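Local coordinates for putative retaining b-glycosidase (Saccharophagus degradans, PDB 5A95), which probably hydrolyses beta-1,4 linkages in mixed-linkage beta-glucans, as a retaining glycoside hydrolase of family 5, at residues V325-W330 with K356-E361; V287-L292 with K318-K323. The protein carries 1 engineered substitution. All blocks are in the same frame, centred on the assembly; numbering follows the deposited sequence.

How the interactions relate
The two contacts sit side by side on one barrel wall, with centres about 9 Å apart. Strands 287-289 and 326-329 are parallel neighbours, and helix 312-323 links them along the chain. Interaction 2 packs this helix on the first strand; interaction 1 packs helix 350-363 on the second. S326 O lies 2.8 Å from A289 N, a probable hydrogen bond joining the strands. T328 OG1 and T290 O, 2.9 Å apart, probably make another. Y327 touches M320, so the helix of interaction 2 also reaches the strand of interaction 1. At the glycan pocket, W330 CE3 packs 3.6 Å from CD of the engineered Q291. Both residues touch the same glucose unit.

Interaction 1: V325-W330 with K356-E361; sequences VSYTVW and KQVMLE. With BGC (beta-D-glucopyranose), chain D.
Strand 326-329 and helix 350-363 come together at Y327 and M359, whose CA atoms are 10.2 Å apart. Y327 CB points toward the helix. The first torsion places its CG between the backbone N and the carbonyl carbon (chi1 57°), and the phenol end then does the touching. V358 CG1 lies 3.6 Å from Y327 OH. M359 comes to the edge of the ring, near its plane, with CG 3.8 Å from Y327 OH and 4.1 Å from Y327 CE1. The contact is buried and apolar apart from the hydroxyl. R69 also touches Y327. This is the layering of a (beta/alpha)8 barrel, the fold of family 5 glycoside hydrolases: parallel strands inside, helices packed around them. Past the strand, W330 belongs to the glycan pocket. Glucose C3 sits 3.6 Å above one face of the W330 indole, offset toward its rim. Glucose O4 approaches obliquely, closest to W330 NE1 at 3.2 Å. The indole NE1 is hydrogen-bonded to S337 O, which helps fix the turn of the ring. The H142 ring also meets it, with planes at about 10°, and Q351 NE2 bonds the backbone O of W330. Without the indole, an alanine here would probably leave glucose C3 and O4 without their contact surface and S337 O without this donor.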
loop_
_atom_site.group_PDB
_atom_site.type_symbol
_atom_site.label_atom_id
_atom_site.label_comp_id
_atom_site.label_asym_id
_atom_site.label_seq_id
_atom_site.Cartn_x
_atom_site.Cartn_y
_atom_site.Cartn_z
ATOM N N VAL A 325 -17.026 -21.837 26.974
ATOM C CA VAL A 325 -16.667 -21.190 25.714
ATOM C C VAL A 325 -17.923 -20.735 24.968
ATOM O O VAL A 325 -18.906 -21.457 24.882
ATOM C CB VAL A 325 -15.791 -22.158 24.892
ATOM C CG1 VAL A 325 -15.642 -21.706 23.451
ATOM C CG2 VAL A 325 -14.402 -22.265 25.542
ATOM N N SER A 326 -17.867 -19.511 24.435
ATOM C CA SER A 326 -18.916 -18.961 23.581
ATOM C C SER A 326 -18.755 -19.457 22.146
ATOM O O SER A 326 -17.681 -19.940 21.769
ATOM C CB SER A 326 -18.815 -17.450 23.617
ATOM O OG SER A 326 -19.168 -16.906 24.878
ATOM N N TYR A 327 -19.803 -19.360 21.343
ATOM C CA TYR A 327 -19.729 -19.895 19.989
ATOM C C TYR A 327 -20.765 -19.311 19.044
ATOM O O TYR A 327 -21.859 -18.954 19.433
ATOM C CB TYR A 327 -19.854 -21.429 19.985
ATOM C CG TYR A 327 -21.105 -21.952 20.625
ATOM C CD1 TYR A 327 -22.271 -22.112 19.895
ATOM C CD2 TYR A 327 -21.140 -22.249 21.969
ATOM C CE1 TYR A 327 -23.426 -22.601 20.485
ATOM C CE2 TYR A 327 -22.284 -22.738 22.570
ATOM C CZ TYR A 327 -23.432 -22.900 21.829
ATOM O OH TYR A 327 -24.603 -23.371 22.417
ATOM N N THR A 328 -20.387 -19.277 17.763
ATOM C CA THR A 328 -21.299 -18.988 16.678
ATOM C C THR A 328 -21.079 -19.998 15.552
ATOM O O THR A 328 -20.036 -20.015 14.896
ATOM C CB THR A 328 -21.178 -17.560 16.138
ATOM O OG1 THR A 328 -19.839 -17.237 15.788
ATOM C CG2 THR A 328 -21.670 -16.547 17.145
ATOM N N VAL A 329 -22.082 -20.847 15.306
ATOM C CA VAL A 329 -21.980 -21.923 14.348
ATOM C C VAL A 329 -21.900 -21.334 12.926
ATOM O O VAL A 329 -22.540 -20.317 12.617
ATOM C CB VAL A 329 -23.222 -22.833 14.441
ATOM C CG1 VAL A 329 -23.161 -24.002 13.469
ATOM C CG2 VAL A 329 -23.382 -23.366 15.857
ATOM N N TRP A 330 -21.143 -22.005 12.059
ATOM C CA TRP A 330 -21.056 -21.661 10.637
ATOM C C TRP A 330 -21.811 -22.741 9.847
ATOM O O TRP A 330 -21.444 -23.900 9.956
ATOM C CB TRP A 330 -19.562 -21.607 10.187
ATOM C CG TRP A 330 -19.381 -21.250 8.735
ATOM C CD1 TRP A 330 -19.463 -22.100 7.672
ATOM C CD2 TRP A 330 -19.205 -19.944 8.188
ATOM N NE1 TRP A 330 -19.284 -21.410 6.496
ATOM C CE2 TRP A 330 -19.134 -20.080 6.784
ATOM C CE3 TRP A 330 -19.080 -18.671 8.753
ATOM C CZ2 TRP A 330 -18.962 -18.986 5.932
ATOM C CZ3 TRP A 330 -18.912 -17.591 7.923
ATOM C CH2 TRP A 330 -18.832 -17.750 6.516
ATOM N N LYS A 356 -29.579 -26.350 16.972
ATOM C CA LYS A 356 -30.810 -25.698 17.346
ATOM C C LYS A 356 -31.285 -26.203 18.728
ATOM O O LYS A 356 -31.667 -25.444 19.607
ATOM C CB LYS A 356 -31.907 -25.988 16.309
ATOM C CG LYS A 356 -33.169 -25.196 16.517
ATOM C CD LYS A 356 -34.137 -25.465 15.393
ATOM C CE LYS A 356 -35.381 -24.600 15.501
ATOM N NZ LYS A 356 -36.255 -24.805 14.308
ATOM N N GLN A 357 -31.282 -27.526 18.889
ATOM C CA GLN A 357 -31.678 -28.125 20.158
ATOM C C GLN A 357 -30.768 -27.688 21.297
ATOM O O GLN A 357 -31.222 -27.350 22.373
ATOM C CB GLN A 357 -31.704 -29.649 20.015
ATOM C CG GLN A 357 -32.118 -30.412 21.263
ATOM C CD GLN A 357 -32.418 -31.886 20.975
ATOM O OE1 GLN A 357 -31.675 -32.564 20.289
ATOM N NE2 GLN A 357 -33.533 -32.374 21.496
ATOM N N VAL A 358 -29.463 -27.678 21.047
ATOM C CA VAL A 358 -28.488 -27.251 22.048
ATOM C C VAL A 358 -28.735 -25.814 22.481
ATOM O O VAL A 358 -28.769 -25.507 23.666
ATOM C CB VAL A 358 -27.051 -27.412 21.494
ATOM C CG1 VAL A 358 -26.020 -26.714 22.365
ATOM C CG2 VAL A 358 -26.709 -28.886 21.323
ATOM N N MET A 359 -28.932 -24.925 21.500
ATOM C CA MET A 359 -29.101 -23.513 21.829
ATOM C C MET A 359 -30.438 -23.247 22.511
ATOM O O MET A 359 -30.505 -22.454 23.447
ATOM C CB MET A 359 -28.946 -22.643 20.585
ATOM C CG MET A 359 -27.532 -22.681 20.046
ATOM S SD MET A 359 -27.190 -21.547 18.667
ATOM C CE MET A 359 -28.279 -22.197 17.392
ATOM N N LEU A 360 -31.494 -23.917 22.064
ATOM C CA LEU A 360 -32.787 -23.739 22.728
ATOM C C LEU A 360 -32.723 -24.203 24.192
ATOM O O LEU A 360 -33.295 -23.559 25.090
ATOM C CB LEU A 360 -33.903 -24.473 21.987
ATOM C CG LEU A 360 -34.351 -23.796 20.692
ATOM C CD1 LEU A 360 -35.176 -24.748 19.848
ATOM C CD2 LEU A 360 -35.122 -22.522 20.962
ATOM N N GLU A 361 -32.027 -25.315 24.438
ATOM C CA GLU A 361 -31.901 -25.808 25.801
ATOM C C GLU A 361 -31.072 -24.863 26.668
ATOM O O GLU A 361 -31.422 -24.598 27.812
ATOM C CB GLU A 361 -31.315 -27.229 25.820
ATOM C CG GLU A 361 -31.174 -27.820 27.210
ATOM C CD GLU A 361 -32.447 -27.694 28.050
ATOM O OE1 GLU A 361 -33.558 -28.021 27.537
ATOM O OE2 GLU A 361 -32.335 -27.256 29.226
HETATM C C2 BGC D . -14.004 -19.846 5.994
HETATM C C3 BGC D . -15.438 -19.758 5.478
HETATM C C4 BGC D . -15.768 -21.026 4.681
HETATM C C5 BGC D . -15.500 -22.253 5.530
HETATM C C6 BGC D . -15.829 -23.540 4.813
HETATM C C1 BGC D . -13.635 -21.201 6.590
HETATM O O1 BGC D . -12.249 -21.434 6.604
HETATM O O2 BGC D . -13.755 -18.750 6.950
HETATM O O3 BGC D . -15.560 -18.512 4.723
HETATM O O4 BGC D . -17.108 -21.111 4.174
HETATM O O5 BGC D . -14.101 -22.263 5.794
HETATM O O6 BGC D . -15.337 -24.578 5.662
#

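Interaction 2: V287-L292 with K318-K323; sequences VIATQL and KYMQKK. Engineered in segment 287-292: Q291 (natural residue Glu). With BGC (beta-D-glucopyranose), chain D.
A beta-alpha-beta unit, strand 287-289, helix 312-323 and strand 326-329, contains this contact. M320 of the helix meets A289 and L292. Its SD lies 4.0 Å from A289 CB. The methionine chain bends at its last torsion (chi3 -59°), which carries the methyl to L292. There the two side chains meet tip to tip, with M320 CE 3.6 Å from L292 CD1. All three residues are buried, and Y327 of the next strand touches A289 and L292. A289 also centres an inverse gamma turn, where the chain leaves the strand for the pocket. Beyond it, the engineered Q291, a glutamate in the natural sequence, reaches the bound glucose with a chain extended beyond CG. Its NE2 gives a weak hydrogen bond to glucose O2, 3.3 Å long and bent to 143°. Y256 OH and R103 NH1 bond the two ends of the amide, NE2 and OE1, and so help hold it in place. T290 OG1, beside it, bonds E185 and H254. A strand followed by a loop that carries a pocket residue, with its helix packed behind, is characteristic of the (beta/alpha)8 barrel of family 5 glycoside hydrolases, whose substrate site lies at the C-terminal ends of the strands.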
loop_
_atom_site.group_PDB
_atom_site.type_symbol
_atom_site.label_atom_id
_atom_site.label_comp_id
_atom_site.label_asym_id
_atom_site.label_seq_id
_atom_site.Cartn_x
_atom_site.Cartn_y
_atom_site.Cartn_z
ATOM N N VAL A 287 -13.090 -16.864 25.370
ATOM C CA VAL A 287 -12.891 -17.424 24.038
ATOM C C VAL A 287 -14.227 -17.532 23.332
ATOM O O VAL A 287 -15.235 -17.941 23.933
ATOM C CB VAL A 287 -12.233 -18.815 24.132
ATOM C CG1 VAL A 287 -12.197 -19.561 22.804
ATOM C CG2 VAL A 287 -10.852 -18.666 24.705
ATOM N N ILE A 288 -14.244 -17.150 22.056
ATOM C CA ILE A 288 -15.399 -17.371 21.224
ATOM C C ILE A 288 -15.006 -18.247 20.042
ATOM O O ILE A 288 -14.096 -17.917 19.259
ATOM C CB ILE A 288 -16.087 -16.083 20.684
ATOM C CG1 ILE A 288 -16.231 -15.006 21.751
ATOM C CG2 ILE A 288 -17.432 -16.423 20.047
ATOM C CD1 ILE A 288 -16.817 -13.693 21.248
ATOM N N ALA A 289 -15.671 -19.400 19.942
ATOM C CA ALA A 289 -15.512 -20.263 18.787
ATOM C C ALA A 289 -16.388 -19.695 17.676
ATOM O O ALA A 289 -17.553 -20.085 17.535
ATOM C CB ALA A 289 -15.874 -21.688 19.165
ATOM N N THR A 290 -15.845 -18.723 16.928
ATOM C CA THR A 290 -16.675 -17.979 15.994
ATOM C C THR A 290 -17.000 -18.692 14.679
ATOM O O THR A 290 -17.829 -18.202 13.923
ATOM C CB THR A 290 -16.111 -16.587 15.715
ATOM O OG1 THR A 290 -14.720 -16.699 15.414
ATOM C CG2 THR A 290 -16.334 -15.643 16.866
ATOM N N GLN A 291 -16.360 -19.833 14.453
ATOM C CA GLN A 291 -16.776 -20.787 13.424
ATOM C C GLN A 291 -16.534 -22.163 13.968
ATOM O O GLN A 291 -15.501 -22.457 14.571
ATOM C CB GLN A 291 -16.030 -20.620 12.104
ATOM C CG GLN A 291 -16.340 -19.293 11.473
ATOM C CD GLN A 291 -15.770 -19.075 10.093
ATOM O OE1 GLN A 291 -15.657 -17.941 9.660
ATOM N NE2 GLN A 291 -15.530 -20.133 9.370
ATOM N N LEU A 292 -17.519 -23.012 13.742
ATOM C CA LEU A 292 -17.503 -24.436 14.048
ATOM C C LEU A 292 -18.666 -25.048 13.277
ATOM O O LEU A 292 -19.568 -24.343 12.855
ATOM C CB LEU A 292 -17.614 -24.708 15.553
ATOM C CG LEU A 292 -18.948 -24.453 16.226
ATOM C CD1 LEU A 292 -19.112 -25.266 17.502
ATOM C CD2 LEU A 292 -19.141 -22.972 16.536
ATOM N N LYS A 318 -20.002 -30.595 24.437
ATOM C CA LYS A 318 -19.596 -31.034 25.776
ATOM C C LYS A 318 -18.330 -30.303 26.199
ATOM O O LYS A 318 -18.220 -29.817 27.314
ATOM C CB LYS A 318 -19.373 -32.555 25.787
ATOM C CG LYS A 318 -18.923 -33.134 27.119
ATOM C CD LYS A 318 -19.152 -34.645 27.200
ATOM C CE LYS A 318 -18.962 -35.166 28.624
ATOM N NZ LYS A 318 -17.707 -35.922 28.700
ATOM N N TYR A 319 -17.366 -30.234 25.297
ATOM C CA TYR A 319 -16.105 -29.558 25.586
ATOM C C TYR A 319 -16.310 -28.061 25.836
ATOM O O TYR A 319 -15.822 -27.521 26.845
ATOM C CB TYR A 319 -15.101 -29.804 24.452
ATOM C CG TYR A 319 -13.779 -29.179 24.702
ATOM C CD1 TYR A 319 -12.901 -29.763 25.595
ATOM C CD2 TYR A 319 -13.428 -27.982 24.094
ATOM C CE1 TYR A 319 -11.694 -29.159 25.897
ATOM C CE2 TYR A 319 -12.225 -27.359 24.393
ATOM C CZ TYR A 319 -11.348 -27.967 25.271
ATOM O OH TYR A 319 -10.192 -27.341 25.565
ATOM N N MET A 320 -17.019 -27.375 24.947
ATOM C CA MET A 320 -17.224 -25.950 25.146
ATOM C C MET A 320 -18.000 -25.669 26.434
ATOM O O MET A 320 -17.716 -24.686 27.125
ATOM C CB MET A 320 -17.940 -25.318 23.965
ATOM C CG MET A 320 -17.120 -25.292 22.682
ATOM S SD MET A 320 -17.891 -24.399 21.330
ATOM C CE MET A 320 -19.409 -25.311 21.132
ATOM N N GLN A 321 -18.986 -26.494 26.731
ATOM C CA GLN A 321 -19.821 -26.246 27.919
ATOM C C GLN A 321 -18.993 -26.419 29.183
ATOM O O GLN A 321 -19.149 -25.631 30.111
ATOM C CB GLN A 321 -21.122 -27.115 27.892
ATOM C CG GLN A 321 -22.119 -26.614 26.812
ATOM C CD GLN A 321 -23.488 -27.321 26.707
ATOM O OE1 GLN A 321 -23.645 -28.502 27.085
ATOM N NE2 GLN A 321 -24.484 -26.605 26.117
ATOM N N LYS A 322 -18.085 -27.398 29.212
ATOM C CA LYS A 322 -17.156 -27.579 30.333
ATOM C C LYS A 322 -16.262 -26.355 30.550
ATOM O O LYS A 322 -16.011 -25.955 31.684
ATOM C CB LYS A 322 -16.270 -28.816 30.118
ATOM C CG LYS A 322 -15.282 -29.010 31.246
ATOM C CD LYS A 322 -14.589 -30.344 31.178
ATOM C CE LYS A 322 -13.751 -30.526 32.439
ATOM N NZ LYS A 322 -12.938 -31.762 32.395
ATOM N N LYS A 323 -15.779 -25.787 29.454
ATOM C CA LYS A 323 -14.837 -24.678 29.466
ATOM C C LYS A 323 -15.547 -23.317 29.568
ATOM O O LYS A 323 -14.885 -22.333 29.818
ATOM C CB LYS A 323 -13.932 -24.712 28.196
ATOM C CG LYS A 323 -13.145 -26.005 27.895
ATOM C CD LYS A 323 -12.095 -26.337 28.931
ATOM C CE LYS A 323 -10.981 -25.297 28.992
ATOM N NZ LYS A 323 -9.823 -25.776 29.787
HETATM C C2 BGC D . -14.004 -19.846 5.994
HETATM C C3 BGC D . -15.438 -19.758 5.478
HETATM C C4 BGC D . -15.768 -21.026 4.681
HETATM C C5 BGC D . -15.500 -22.253 5.530
HETATM C C6 BGC D . -15.829 -23.540 4.813
HETATM C C1 BGC D . -13.635 -21.201 6.590
HETATM O O1 BGC D . -12.249 -21.434 6.604
HETATM O O2 BGC D . -13.755 -18.750 6.950
HETATM O O3 BGC D . -15.560 -18.512 4.723
HETATM O O4 BGC D . -17.108 -21.111 4.174
HETATM O O5 BGC D . -14.101 -22.263 5.794
HETATM O O6 BGC D . -15.337 -24.578 5.662
#